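Local coordinates for farnesyl pyrophosphate synthetase (Staphylococcus aureus, PDB 5H9D), which probably extends isoprenyl diphosphates to heptaprenyl diphosphate as a magnesium-dependent prenyltransferase of the FPP/GGPP synthase family, at residues G202-I207 / K286-A291; K195-Y200 / L292-E297; I159-R164 / I234-L239. All coordinates share one frame; numbering follows the deposited sequence.

In the fold
Interactions 1 and 2 are successive parts of one seam, where helix 188-215 runs nearly antiparallel to helix 276-296; interaction 3 ties the start of helix 158-183 to the turn leading into helix 236-243. Interaction 1 lies nearest the chain centre, about 12 Å from it centre to centre, and gathers round one tyrosine ring. Nearer the end of the seam, about 17 Å out, interaction 2 is wholly aliphatic and aromatic, with partly exposed Met196 and Leu294. Interaction 3 is also buried, yet a charged side chain bonds to a backbone carbonyl there. It touches interaction 1 through Leu162, Leu236 and Ile207 but stays about 7 Å from interaction 2 at the nearest atoms.

Interaction 1 (G202-I207 / K286-A291); sequences GMSFQI and KYLSKA
Ser204 OG, on helix 188-215, meets two residues one turn apart on helix 276-296: it shares a hydrogen bond with Ser284 OG and packs 3.4 Å from Leu288 CG, within a nearly antiparallel helix pair of the all-helical prenyl synthase fold. A chi1 of 154°, roughly anti to the backbone N, carries OG alongside the branch point of Leu288. The axes of 202-207 and 286-291 approach to 8.7 Å at an angle of 156° between their N-to-C directions, and at the closest backbone pair Ser204 CB meets Tyr287 CB at 4.0 Å. The rest of the contact is built round the Tyr287 ring. Ile207 crosses it at about a right angle, its CD1 lying 3.9 Å from Tyr287 CD2. In Met203, the bends at chi2 and chi3 carry the chain obliquely across the ring toward the hydroxyl, a Met-aromatic contact with SD 5.4 Å from the Tyr287 centroid. Beyond this pair, Tyr287 also meets an aromatic side chain of the other protein chain. Met203 CB makes a CH-pi contact over the face, 3.8 Å above the centre of the Tyr287 ring, and Met203 CE reaches 3.6 Å from Tyr287 OH.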
ATOM      1  N   GLY A 202       6.662   2.804 -15.718  1.00 51.87           N
ATOM      2  CA  GLY A 202       6.941   2.711 -14.295  1.00 52.10           C
ATOM      3  C   GLY A 202       8.410   2.511 -13.960  1.00 53.66           C
ATOM      4  O   GLY A 202       8.894   3.077 -12.988  1.00 55.52           O
ATOM      5  N   MET A 203       9.122   1.697 -14.734  1.00 54.06           N
ATOM      6  CA  MET A 203      10.552   1.472 -14.495  1.00 54.91           C
ATOM      7  C   MET A 203      11.302   2.771 -14.765  1.00 55.64           C
ATOM      8  O   MET A 203      12.142   3.202 -13.964  1.00 57.29           O
ATOM      9  CB  MET A 203      11.095   0.358 -15.408  1.00 54.02           C
ATOM     10  CG  MET A 203      10.474  -1.028 -15.149  1.00 52.04           C
ATOM     11  SD  MET A 203      10.979  -1.757 -13.594  1.00 55.13           S
ATOM     12  CE  MET A 203      12.767  -1.837 -13.801  1.00 47.72           C
ATOM     13  N   SER A 204      10.986   3.403 -15.887  1.00 54.51           N
ATOM     14  CA  SER A 204      11.612   4.667 -16.233  1.00 55.80           C
ATOM     15  C   SER A 204      11.322   5.735 -15.172  1.00 56.64           C
ATOM     16  O   SER A 204      12.197   6.517 -14.782  1.00 56.30           O
ATOM     17  CB  SER A 204      11.085   5.148 -17.567  1.00 57.52           C
ATOM     18  OG  SER A 204      11.185   6.558 -17.628  1.00 62.94           O
ATOM     19  N   PHE A 205      10.069   5.750 -14.725  1.00 56.20           N
ATOM     20  CA  PHE A 205       9.577   6.668 -13.728  1.00 54.51           C
ATOM     21  C   PHE A 205      10.532   6.709 -12.542  1.00 55.55           C
ATOM     22  O   PHE A 205      11.131   7.748 -12.245  1.00 55.96           O
ATOM     23  CB  PHE A 205       8.191   6.191 -13.281  1.00 55.01           C
ATOM     24  CG  PHE A 205       7.464   7.158 -12.361  1.00 57.60           C
ATOM     25  CD1 PHE A 205       7.227   8.471 -12.743  1.00 57.98           C
ATOM     26  CD2 PHE A 205       6.971   6.735 -11.134  1.00 56.68           C
ATOM     27  CE1 PHE A 205       6.510   9.334 -11.918  1.00 57.17           C
ATOM     28  CE2 PHE A 205       6.256   7.589 -10.318  1.00 57.09           C
ATOM     29  CZ  PHE A 205       6.024   8.881 -10.706  1.00 56.44           C
ATOM     30  N   GLN A 206      10.662   5.564 -11.869  1.00 55.10           N
ATOM     31  CA  GLN A 206      11.517   5.409 -10.697  1.00 53.49           C
ATOM     32  C   GLN A 206      12.989   5.715 -10.960  1.00 52.85           C
ATOM     33  O   GLN A 206      13.653   6.333 -10.132  1.00 49.72           O
ATOM     34  CB  GLN A 206      11.389   3.978 -10.130  1.00 53.98           C
ATOM     35  CG  GLN A 206      12.092   3.768  -8.776  1.00 51.49           C
ATOM     36  CD  GLN A 206      11.604   4.777  -7.710  1.00 51.83           C
ATOM     37  OE1 GLN A 206      10.434   4.755  -7.307  1.00 45.97           O
ATOM     38  NE2 GLN A 206      12.508   5.675  -7.272  1.00 49.72           N
ATOM     39  N   ILE A 207      13.504   5.278 -12.100  1.00 53.44           N
ATOM     40  CA  ILE A 207      14.897   5.545 -12.374  1.00 55.83           C
ATOM     41  C   ILE A 207      15.107   7.053 -12.385  1.00 58.24           C
ATOM     42  O   ILE A 207      16.126   7.560 -11.922  1.00 57.75           O
ATOM     43  CB  ILE A 207      15.351   4.916 -13.697  1.00 53.97           C
ATOM     44  CG1 ILE A 207      15.318   3.391 -13.572  1.00 53.64           C
ATOM     45  CG2 ILE A 207      16.748   5.391 -14.023  1.00 51.61           C
ATOM     46  CD1 ILE A 207      15.758   2.630 -14.788  1.00 52.19           C
ATOM     47  N   LYS A 286      16.089   4.259 -22.547  1.00 55.64           N
ATOM     48  CA  LYS A 286      15.878   3.056 -23.307  1.00 56.62           C
ATOM     49  C   LYS A 286      14.506   2.490 -22.905  1.00 57.78           C
ATOM     50  O   LYS A 286      13.725   2.020 -23.760  1.00 56.16           O
ATOM     51  CB  LYS A 286      16.987   2.052 -23.020  1.00 58.60           C
ATOM     52  CG  LYS A 286      16.783   0.760 -23.746  1.00 61.84           C
ATOM     53  CD  LYS A 286      17.970  -0.136 -23.625  1.00 66.39           C
ATOM     54  CE  LYS A 286      19.172   0.452 -24.320  1.00 67.98           C
ATOM     55  NZ  LYS A 286      20.195  -0.602 -24.408  1.00 70.50           N
ATOM     56  N   TYR A 287      14.208   2.555 -21.601  1.00 58.13           N
ATOM     57  CA  TYR A 287      12.928   2.061 -21.056  1.00 56.47           C
ATOM     58  C   TYR A 287      11.743   2.775 -21.657  1.00 55.07           C
ATOM     59  O   TYR A 287      10.740   2.136 -21.968  1.00 54.95           O
ATOM     60  CB  TYR A 287      12.883   2.181 -19.521  1.00 55.10           C
ATOM     61  CG  TYR A 287      13.219   0.881 -18.821  1.00 55.58           C
ATOM     62  CD1 TYR A 287      12.515  -0.299 -19.126  1.00 54.32           C
ATOM     63  CD2 TYR A 287      14.252   0.813 -17.870  1.00 56.40           C
ATOM     64  CE1 TYR A 287      12.827  -1.517 -18.511  1.00 55.17           C
ATOM     65  CE2 TYR A 287      14.580  -0.419 -17.228  1.00 55.78           C
ATOM     66  CZ  TYR A 287      13.858  -1.575 -17.561  1.00 56.91           C
ATOM     67  OH  TYR A 287      14.141  -2.780 -16.949  1.00 57.11           O
ATOM     68  N   LEU A 288      11.863   4.093 -21.816  1.00 54.99           N
ATOM     69  CA  LEU A 288      10.812   4.904 -22.412  1.00 55.74           C
ATOM     70  C   LEU A 288      10.550   4.559 -23.895  1.00 56.47           C
ATOM     71  O   LEU A 288       9.414   4.577 -24.342  1.00 55.84           O
ATOM     72  CB  LEU A 288      11.169   6.379 -22.255  1.00 58.11           C
ATOM     73  CG  LEU A 288      10.688   7.067 -20.963  1.00 60.77           C
ATOM     74  CD1 LEU A 288      11.147   8.514 -20.941  1.00 58.09           C
ATOM     75  CD2 LEU A 288       9.156   7.004 -20.878  1.00 59.42           C
ATOM     76  N   SER A 289      11.608   4.249 -24.651  1.00 56.35           N
ATOM     77  CA  SER A 289      11.466   3.863 -26.052  1.00 55.81           C
ATOM     78  C   SER A 289      10.744   2.527 -26.084  1.00 56.55           C
ATOM     79  O   SER A 289       9.839   2.320 -26.874  1.00 57.49           O
ATOM     80  CB  SER A 289      12.829   3.690 -26.711  1.00 54.42           C
ATOM     81  OG  SER A 289      13.588   4.870 -26.605  1.00 53.13           O
ATOM     82  N   LYS A 290      11.142   1.602 -25.233  1.00 57.05           N
ATOM     83  CA  LYS A 290      10.449   0.331 -25.236  1.00 60.15           C
ATOM     84  C   LYS A 290       8.958   0.604 -25.089  1.00 61.88           C
ATOM     85  O   LYS A 290       8.126  -0.140 -25.619  1.00 63.74           O
ATOM     86  CB  LYS A 290      10.932  -0.587 -24.095  1.00 60.15           C
ATOM     87  CG  LYS A 290      11.988  -1.606 -24.519  1.00 60.78           C
ATOM     88  CD  LYS A 290      12.467  -2.419 -23.324  1.00 65.17           C
ATOM     89  CE  LYS A 290      13.327  -3.587 -23.744  1.00 66.82           C
ATOM     90  NZ  LYS A 290      12.604  -4.469 -24.720  1.00 69.55           N
ATOM     91  N   ALA A 291       8.610   1.681 -24.389  1.00 61.83           N
ATOM     92  CA  ALA A 291       7.197   1.975 -24.189  1.00 62.16           C
ATOM     93  C   ALA A 291       6.598   2.671 -25.400  1.00 62.28           C
ATOM     94  O   ALA A 291       5.484   2.355 -25.799  1.00 62.37           O
ATOM     95  CB  ALA A 291       6.993   2.818 -22.927  1.00 61.75           C
TER

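Interaction 2 (K195-Y200 / L292-E297); sequences KMIGHY and LNLISE
Leu294 faces Met196, Ile197 and Tyr200 across the seam and buries more surface here than any other residue of the two segments. Its CB rests 3.7 Å from Ile197 CG1, the two side chains sliding past each other in opposite directions. One methyl, Leu294 CD1, goes further and fills the angle between neighbours one helical turn apart, lying 3.7 Å from Met196 CB and 3.8 Å from Tyr200 CE2. The tyrosine ring and the leucine cross at about a right angle, and CD1 approaches the ring obliquely.

Ile295 comes next and meets the CD1 and CG2 branches of Ile197. With CG1 beside its backbone N (chi1 -69°), Ile197 extends CD1 to within 3.6 Å of Ile295 CG1, while Ile197 CG2 packs against the same atom from 3.9 Å. Ile295 in turn touches Leu308 and Thr311, so Ile197 is linked through it to helix 302-315.

At Ser296 the chain turns from packing to the finish of the helix. Its OG donates to Leu292 O at 2.8 Å, and Ser296 N reaches the same oxygen from the opposite face of the carbonyl plane, so two bonds grip one acceptor in the last turn. Ser296 O accepts a hydrogen bond from Lys304 NZ, and Glu297 is the first residue to leave helical geometry.

The whole is an apolar seam of aliphatic side chains, a methionine and one tyrosine between two nearly antiparallel helices, whose short axes approach to 9.3 Å, as expected of the helical bundle of the trans-prenyl synthase fold.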
ATOM      1  N   LYS A 195      -0.386  -3.578 -20.434  1.00 60.34           N
ATOM      2  CA  LYS A 195       0.285  -4.060 -19.238  1.00 59.85           C
ATOM      3  C   LYS A 195       1.788  -3.746 -19.415  1.00 58.19           C
ATOM      4  O   LYS A 195       2.412  -3.165 -18.529  1.00 58.28           O
ATOM      5  CB  LYS A 195       0.077  -5.566 -19.059  1.00 62.60           C
ATOM      6  CG  LYS A 195       0.711  -6.139 -17.764  1.00 64.12           C
ATOM      7  CD  LYS A 195       1.447  -7.481 -18.013  1.00 67.06           C
ATOM      8  CE  LYS A 195       0.512  -8.679 -18.234  1.00 70.19           C
ATOM      9  NZ  LYS A 195       0.105  -9.393 -16.958  1.00 71.64           N
ATOM     10  N   MET A 196       2.357  -4.117 -20.563  1.00 56.42           N
ATOM     11  CA  MET A 196       3.773  -3.852 -20.850  1.00 56.35           C
ATOM     12  C   MET A 196       4.141  -2.357 -20.967  1.00 56.25           C
ATOM     13  O   MET A 196       5.189  -1.944 -20.447  1.00 56.40           O
ATOM     14  CB  MET A 196       4.236  -4.596 -22.122  1.00 53.83           C
ATOM     15  CG  MET A 196       4.244  -6.106 -21.957  1.00 53.99           C
ATOM     16  SD  MET A 196       4.854  -6.954 -23.372  0.25 51.52           S
ATOM     17  CE  MET A 196       6.473  -7.105 -22.873  1.00 52.69           C
ATOM     18  N   ILE A 197       3.300  -1.556 -21.637  1.00 54.82           N
ATOM     19  CA  ILE A 197       3.561  -0.118 -21.774  1.00 53.52           C
ATOM     20  C   ILE A 197       3.679   0.502 -20.375  1.00 53.27           C
ATOM     21  O   ILE A 197       4.648   1.217 -20.060  1.00 51.58           O
ATOM     22  CB  ILE A 197       2.420   0.615 -22.491  1.00 53.42           C
ATOM     23  CG1 ILE A 197       2.371   0.202 -23.963  1.00 52.25           C
ATOM     24  CG2 ILE A 197       2.609   2.123 -22.346  1.00 54.13           C
ATOM     25  CD1 ILE A 197       1.274   0.838 -24.733  1.00 48.83           C
ATOM     26  N   GLY A 198       2.674   0.214 -19.549  1.00 50.28           N
ATOM     27  CA  GLY A 198       2.663   0.721 -18.192  1.00 49.11           C
ATOM     28  C   GLY A 198       3.861   0.268 -17.372  1.00 49.38           C
ATOM     29  O   GLY A 198       4.454   1.053 -16.639  1.00 47.59           O
ATOM     30  N   HIS A 199       4.219  -1.007 -17.479  1.00 49.36           N
ATOM     31  CA  HIS A 199       5.360  -1.494 -16.735  1.00 49.97           C
ATOM     32  C   HIS A 199       6.642  -0.758 -17.111  1.00 49.80           C
ATOM     33  O   HIS A 199       7.415  -0.417 -16.221  1.00 48.06           O
ATOM     34  CB  HIS A 199       5.519  -3.002 -16.929  1.00 51.68           C
ATOM     35  CG  HIS A 199       6.850  -3.529 -16.495  1.00 49.93           C
ATOM     36  ND1 HIS A 199       7.963  -3.487 -17.301  1.00 53.20           N
ATOM     37  CD2 HIS A 199       7.261  -4.047 -15.321  1.00 51.13           C
ATOM     38  CE1 HIS A 199       9.005  -3.954 -16.642  1.00 50.83           C
ATOM     39  NE2 HIS A 199       8.603  -4.301 -15.437  1.00 49.24           N
ATOM     40  N   TYR A 200       6.867  -0.513 -18.407  1.00 51.56           N
ATOM     41  CA  TYR A 200       8.077   0.223 -18.856  1.00 53.60           C
ATOM     42  C   TYR A 200       8.074   1.693 -18.391  1.00 53.11           C
ATOM     43  O   TYR A 200       9.121   2.232 -18.044  1.00 53.29           O
ATOM     44  CB  TYR A 200       8.257   0.210 -20.399  1.00 53.47           C
ATOM     45  CG  TYR A 200       8.495  -1.149 -21.037  1.00 55.52           C
ATOM     46  CD1 TYR A 200       9.198  -2.146 -20.363  1.00 56.33           C
ATOM     47  CD2 TYR A 200       8.051  -1.418 -22.329  1.00 56.64           C
ATOM     48  CE1 TYR A 200       9.455  -3.369 -20.955  1.00 56.48           C
ATOM     49  CE2 TYR A 200       8.307  -2.633 -22.935  1.00 58.20           C
ATOM     50  CZ  TYR A 200       9.016  -3.610 -22.241  1.00 59.25           C
ATOM     51  OH  TYR A 200       9.321  -4.813 -22.844  1.00 58.39           O
ATOM     52  N   LEU A 292       7.340   3.611 -25.986  1.00 63.42           N
ATOM     53  CA  LEU A 292       6.872   4.343 -27.165  1.00 63.61           C
ATOM     54  C   LEU A 292       6.700   3.440 -28.379  1.00 64.48           C
ATOM     55  O   LEU A 292       5.817   3.650 -29.194  1.00 63.00           O
ATOM     56  CB  LEU A 292       7.828   5.482 -27.470  1.00 61.67           C
ATOM     57  CG  LEU A 292       7.534   6.582 -26.451  1.00 62.54           C
ATOM     58  CD1 LEU A 292       8.679   7.540 -26.322  1.00 63.36           C
ATOM     59  CD2 LEU A 292       6.283   7.315 -26.899  1.00 63.94           C
ATOM     60  N   ASN A 293       7.543   2.421 -28.485  1.00 66.67           N
ATOM     61  CA  ASN A 293       7.444   1.479 -29.588  1.00 68.86           C
ATOM     62  C   ASN A 293       6.076   0.790 -29.531  1.00 68.13           C
ATOM     63  O   ASN A 293       5.348   0.732 -30.525  1.00 70.45           O
ATOM     64  CB  ASN A 293       8.576   0.434 -29.513  1.00 70.49           C
ATOM     65  CG  ASN A 293       8.371  -0.721 -30.485  1.00 72.84           C
ATOM     66  OD1 ASN A 293       8.250  -0.518 -31.702  1.00 74.13           O
ATOM     67  ND2 ASN A 293       8.320  -1.941 -29.954  1.00 72.81           N
ATOM     68  N   LEU A 294       5.732   0.281 -28.358  1.00 66.27           N
ATOM     69  CA  LEU A 294       4.464  -0.404 -28.147  1.00 64.14           C
ATOM     70  C   LEU A 294       3.253   0.516 -28.238  1.00 63.99           C
ATOM     71  O   LEU A 294       2.154   0.060 -28.538  1.00 64.49           O
ATOM     72  CB  LEU A 294       4.465  -1.070 -26.771  1.00 61.64           C
ATOM     73  CG  LEU A 294       5.282  -2.345 -26.583  1.00 60.93           C
ATOM     74  CD1 LEU A 294       5.230  -2.749 -25.136  1.00 57.73           C
ATOM     75  CD2 LEU A 294       4.702  -3.462 -27.443  1.00 60.69           C
ATOM     76  N   ILE A 295       3.438   1.804 -27.978  1.00 62.49           N
ATOM     77  CA  ILE A 295       2.296   2.695 -27.996  1.00 63.45           C
ATOM     78  C   ILE A 295       1.916   2.901 -29.444  1.00 65.20           C
ATOM     79  O   ILE A 295       0.741   3.082 -29.800  1.00 66.89           O
ATOM     80  CB  ILE A 295       2.611   4.066 -27.276  1.00 61.35           C
ATOM     81  CG1 ILE A 295       2.879   3.825 -25.790  1.00 60.66           C
ATOM     82  CG2 ILE A 295       1.427   5.044 -27.414  1.00 60.08           C
ATOM     83  CD1 ILE A 295       3.306   5.052 -25.030  1.00 59.63           C
ATOM     84  N   SER A 296       2.931   2.840 -30.285  1.00 66.35           N
ATOM     85  CA  SER A 296       2.753   3.032 -31.707  1.00 66.93           C
ATOM     86  C   SER A 296       1.965   1.889 -32.287  1.00 66.36           C
ATOM     87  O   SER A 296       1.073   2.095 -33.089  1.00 67.36           O
ATOM     88  CB  SER A 296       4.111   3.153 -32.355  1.00 67.71           C
ATOM     89  OG  SER A 296       4.799   4.240 -31.760  1.00 72.19           O
ATOM     90  N   GLU A 297       2.274   0.682 -31.850  1.00 65.60           N
ATOM     91  CA  GLU A 297       1.560  -0.479 -32.326  1.00 66.09           C
ATOM     92  C   GLU A 297       0.077  -0.482 -31.920  1.00 66.43           C
ATOM     93  O   GLU A 297      -0.618  -1.482 -32.095  1.00 67.42           O
ATOM     94  CB  GLU A 297       2.278  -1.733 -31.830  1.00 67.90           C
ATOM     95  CG  GLU A 297       3.642  -1.926 -32.497  1.00 71.54           C
ATOM     96  CD  GLU A 297       4.525  -2.975 -31.821  1.00 75.57           C
ATOM     97  OE1 GLU A 297       3.999  -4.020 -31.348  1.00 76.07           O
ATOM     98  OE2 GLU A 297       5.763  -2.754 -31.784  1.00 77.51           O
TER

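Interaction 3 (I159-R164 / I234-L239); sequences INYLRR and ITLPIL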
ATOM      1  N   ILE A 159      20.881  -6.067 -11.382  1.00 67.61           N
ATOM      2  CA  ILE A 159      19.745  -6.907 -11.727  1.00 67.93           C
ATOM      3  C   ILE A 159      18.805  -6.932 -10.515  1.00 68.68           C
ATOM      4  O   ILE A 159      17.580  -7.077 -10.642  1.00 70.14           O
ATOM      5  CB  ILE A 159      20.233  -8.354 -12.086  1.00 68.27           C
ATOM      6  CG1 ILE A 159      19.394  -8.944 -13.224  1.00 66.49           C
ATOM      7  CG2 ILE A 159      20.199  -9.250 -10.867  1.00 66.84           C
ATOM      8  CD1 ILE A 159      18.021  -9.339 -12.835  1.00 69.26           C
ATOM      9  N   ASN A 160      19.383  -6.750  -9.334  1.00 67.72           N
ATOM     10  CA  ASN A 160      18.605  -6.779  -8.105  1.00 66.15           C
ATOM     11  C   ASN A 160      17.985  -5.406  -7.752  1.00 64.45           C
ATOM     12  O   ASN A 160      16.982  -5.332  -7.036  1.00 62.03           O
ATOM     13  CB  ASN A 160      19.504  -7.300  -6.978  1.00 67.41           C
ATOM     14  CG  ASN A 160      18.750  -7.552  -5.691  1.00 69.21           C
ATOM     15  OD1 ASN A 160      17.920  -8.477  -5.600  1.00 67.79           O
ATOM     16  ND2 ASN A 160      19.036  -6.729  -4.673  1.00 68.49           N
ATOM     17  N   TYR A 161      18.584  -4.321  -8.245  1.00 62.37           N
ATOM     18  CA  TYR A 161      18.042  -2.991  -7.984  1.00 58.40           C
ATOM     19  C   TYR A 161      16.807  -2.835  -8.853  1.00 57.46           C
ATOM     20  O   TYR A 161      15.833  -2.233  -8.437  1.00 56.06           O
ATOM     21  CB  TYR A 161      19.078  -1.894  -8.289  1.00 56.20           C
ATOM     22  CG  TYR A 161      18.466  -0.569  -8.679  1.00 56.00           C
ATOM     23  CD1 TYR A 161      17.967  -0.375  -9.981  1.00 57.01           C
ATOM     24  CD2 TYR A 161      18.280   0.450  -7.742  1.00 54.11           C
ATOM     25  CE1 TYR A 161      17.297   0.766 -10.333  1.00 54.73           C
ATOM     26  CE2 TYR A 161      17.600   1.622  -8.081  1.00 53.86           C
ATOM     27  CZ  TYR A 161      17.101   1.763  -9.386  1.00 56.71           C
ATOM     28  OH  TYR A 161      16.344   2.859  -9.764  1.00 56.68           O
ATOM     29  N   LEU A 162      16.853  -3.394 -10.059  1.00 58.46           N
ATOM     30  CA  LEU A 162      15.725  -3.334 -11.003  1.00 60.24           C
ATOM     31  C   LEU A 162      14.492  -4.101 -10.493  1.00 60.96           C
ATOM     32  O   LEU A 162      13.336  -3.681 -10.670  1.00 60.05           O
ATOM     33  CB  LEU A 162      16.136  -3.935 -12.348  1.00 58.27           C
ATOM     34  CG  LEU A 162      17.157  -3.142 -13.155  1.00 58.96           C
ATOM     35  CD1 LEU A 162      17.299  -3.828 -14.475  1.00 58.50           C
ATOM     36  CD2 LEU A 162      16.731  -1.685 -13.347  1.00 56.35           C
ATOM     37  N   ARG A 163      14.761  -5.244  -9.874  1.00 61.21           N
ATOM     38  CA  ARG A 163      13.718  -6.096  -9.342  1.00 61.80           C
ATOM     39  C   ARG A 163      13.047  -5.337  -8.190  1.00 61.79           C
ATOM     40  O   ARG A 163      11.847  -5.497  -7.923  1.00 62.08           O
ATOM     41  CB  ARG A 163      14.375  -7.418  -8.900  1.00 63.01           C
ATOM     42  CG  ARG A 163      13.453  -8.557  -8.505  1.00 65.66           C
ATOM     43  CD  ARG A 163      14.085  -9.905  -8.861  1.00 67.34           C
ATOM     44  NE  ARG A 163      15.503  -9.947  -8.521  1.00 70.97           N
ATOM     45  CZ  ARG A 163      16.360 -10.854  -8.994  1.00 73.41           C
ATOM     46  NH1 ARG A 163      15.933 -11.802  -9.826  1.00 73.47           N
ATOM     47  NH2 ARG A 163      17.652 -10.800  -8.662  1.00 70.91           N
ATOM     48  N   ARG A 164      13.833  -4.468  -7.552  1.00 61.98           N
ATOM     49  CA  ARG A 164      13.393  -3.659  -6.420  1.00 61.13           C
ATOM     50  C   ARG A 164      12.551  -2.470  -6.844  1.00 60.99           C
ATOM     51  O   ARG A 164      11.655  -2.068  -6.101  1.00 63.25           O
ATOM     52  CB  ARG A 164      14.603  -3.169  -5.594  1.00 63.08           C
ATOM     53  CG  ARG A 164      14.284  -2.599  -4.187  1.00 66.08           C
ATOM     54  CD  ARG A 164      15.546  -2.491  -3.282  1.00 68.08           C
ATOM     55  NE  ARG A 164      16.357  -1.315  -3.613  1.00 71.03           N
ATOM     56  CZ  ARG A 164      17.685  -1.317  -3.765  1.00 71.60           C
ATOM     57  NH1 ARG A 164      18.385  -2.436  -3.607  1.00 72.35           N
ATOM     58  NH2 ARG A 164      18.314  -0.204  -4.116  1.00 70.89           N
ATOM     59  N   ILE A 234      20.929   2.361  -2.063  1.00 60.22           N
ATOM     60  CA  ILE A 234      21.909   2.332  -3.141  1.00 57.54           C
ATOM     61  C   ILE A 234      21.163   2.191  -4.471  1.00 57.82           C
ATOM     62  O   ILE A 234      20.829   1.096  -4.887  1.00 57.51           O
ATOM     63  CB  ILE A 234      22.834   1.156  -2.954  1.00 56.19           C
ATOM     64  CG1 ILE A 234      23.302   1.117  -1.499  1.00 55.78           C
ATOM     65  CG2 ILE A 234      23.976   1.245  -3.910  1.00 53.88           C
ATOM     66  CD1 ILE A 234      23.983   2.370  -1.027  1.00 55.49           C
ATOM     67  N   THR A 235      20.935   3.315  -5.144  1.00 58.05           N
ATOM     68  CA  THR A 235      20.173   3.341  -6.372  1.00 58.09           C
ATOM     69  C   THR A 235      21.023   3.296  -7.639  1.00 59.62           C
ATOM     70  O   THR A 235      22.244   3.433  -7.570  1.00 61.47           O
ATOM     71  CB  THR A 235      19.258   4.565  -6.355  1.00 57.03           C
ATOM     72  OG1 THR A 235      20.056   5.755  -6.382  1.00 59.70           O
ATOM     73  CG2 THR A 235      18.419   4.579  -5.054  1.00 52.67           C
ATOM     74  N   LEU A 236      20.372   3.114  -8.788  1.00 58.16           N
ATOM     75  CA  LEU A 236      21.078   2.982 -10.054  1.00 58.02           C
ATOM     76  C   LEU A 236      22.312   3.879 -10.253  1.00 58.55           C
ATOM     77  O   LEU A 236      23.396   3.380 -10.571  1.00 58.76           O
ATOM     78  CB  LEU A 236      20.098   3.133 -11.236  1.00 55.15           C
ATOM     79  CG  LEU A 236      20.683   2.730 -12.601  1.00 53.23           C
ATOM     80  CD1 LEU A 236      21.184   1.320 -12.468  1.00 51.33           C
ATOM     81  CD2 LEU A 236      19.689   2.831 -13.729  1.00 49.48           C
ATOM     82  N   PRO A 237      22.175   5.202 -10.074  1.00 58.60           N
ATOM     83  CA  PRO A 237      23.367   6.044 -10.267  1.00 60.46           C
ATOM     84  C   PRO A 237      24.566   5.499  -9.481  1.00 61.68           C
ATOM     85  O   PRO A 237      25.652   5.286 -10.024  1.00 60.81           O
ATOM     86  CB  PRO A 237      22.929   7.395  -9.731  1.00 58.94           C
ATOM     87  CG  PRO A 237      21.450   7.366  -9.930  1.00 58.13           C
ATOM     88  CD  PRO A 237      21.064   5.990  -9.540  1.00 57.53           C
ATOM     89  N   ILE A 238      24.332   5.238  -8.198  1.00 63.32           N
ATOM     90  CA  ILE A 238      25.368   4.742  -7.308  1.00 63.67           C
ATOM     91  C   ILE A 238      25.905   3.353  -7.615  1.00 64.26           C
ATOM     92  O   ILE A 238      27.034   3.050  -7.263  1.00 65.35           O
ATOM     93  CB  ILE A 238      24.896   4.821  -5.855  1.00 63.05           C
ATOM     94  CG1 ILE A 238      24.284   6.214  -5.604  1.00 63.69           C
ATOM     95  CG2 ILE A 238      26.080   4.624  -4.927  1.00 62.33           C
ATOM     96  CD1 ILE A 238      23.836   6.478  -4.194  1.00 63.98           C
ATOM     97  N   LEU A 239      25.112   2.514  -8.273  1.00 65.00           N
ATOM     98  CA  LEU A 239      25.553   1.164  -8.630  1.00 64.48           C
ATOM     99  C   LEU A 239      26.476   1.256  -9.837  1.00 64.88           C
ATOM    100  O   LEU A 239      27.422   0.476  -9.970  1.00 63.58           O
ATOM    101  CB  LEU A 239      24.351   0.279  -8.979  1.00 63.45           C
ATOM    102  CG  LEU A 239      23.520  -0.120  -7.761  1.00 64.75           C
ATOM    103  CD1 LEU A 239      22.080  -0.480  -8.132  1.00 64.53           C
ATOM    104  CD2 LEU A 239      24.207  -1.287  -7.095  1.00 63.50           C
TER
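Tyr161 lays one face of its ring against the backbone where 234-239 turns into its helix: Leu236 N sits over that face, offset toward the rim, 3.2 Å from Tyr161 CE2. Leu236 CB lies over the same ring as a CH-pi contact, 4.1 Å from its centroid, and Thr235 CB adds to the packing at 3.8 Å from Tyr161 CE2. Leu239, one turn into the helix, brings CD1 against Tyr161 CB, its side chain set obliquely to that of Tyr161.

Beside the ring, Arg164 makes the one hydrogen bond of the contact, from NH2 to Ile234 O at 2.9 Å. The bond is bent, with an N-H...O angle of 139°; the carbonyl oxygen lies nearly in the guanidinium plane, whereas NH2 stands well above the carbonyl plane, 57° out of it. A bend at chi3 (79°) turns the end of the otherwise extended arginine toward this oxygen.

Farther out, Arg164 NH1 forms a salt bridge with Asp150, so both amino groups of the guanidinium are engaged and rotation is restricted. The Tyr161 hydroxyl is hydrogen-bonded to Asp210, whose place in the sequence matches the second aspartate-rich motif, whose aspartates in related synthases bind magnesium ions that hold the diphosphate. Tyr161 is probably a second-shell residue there: packing against Leu239 and Leu236, backbone N included, holds the ring beside the helix start, and the hydroxyl can help orient Asp210.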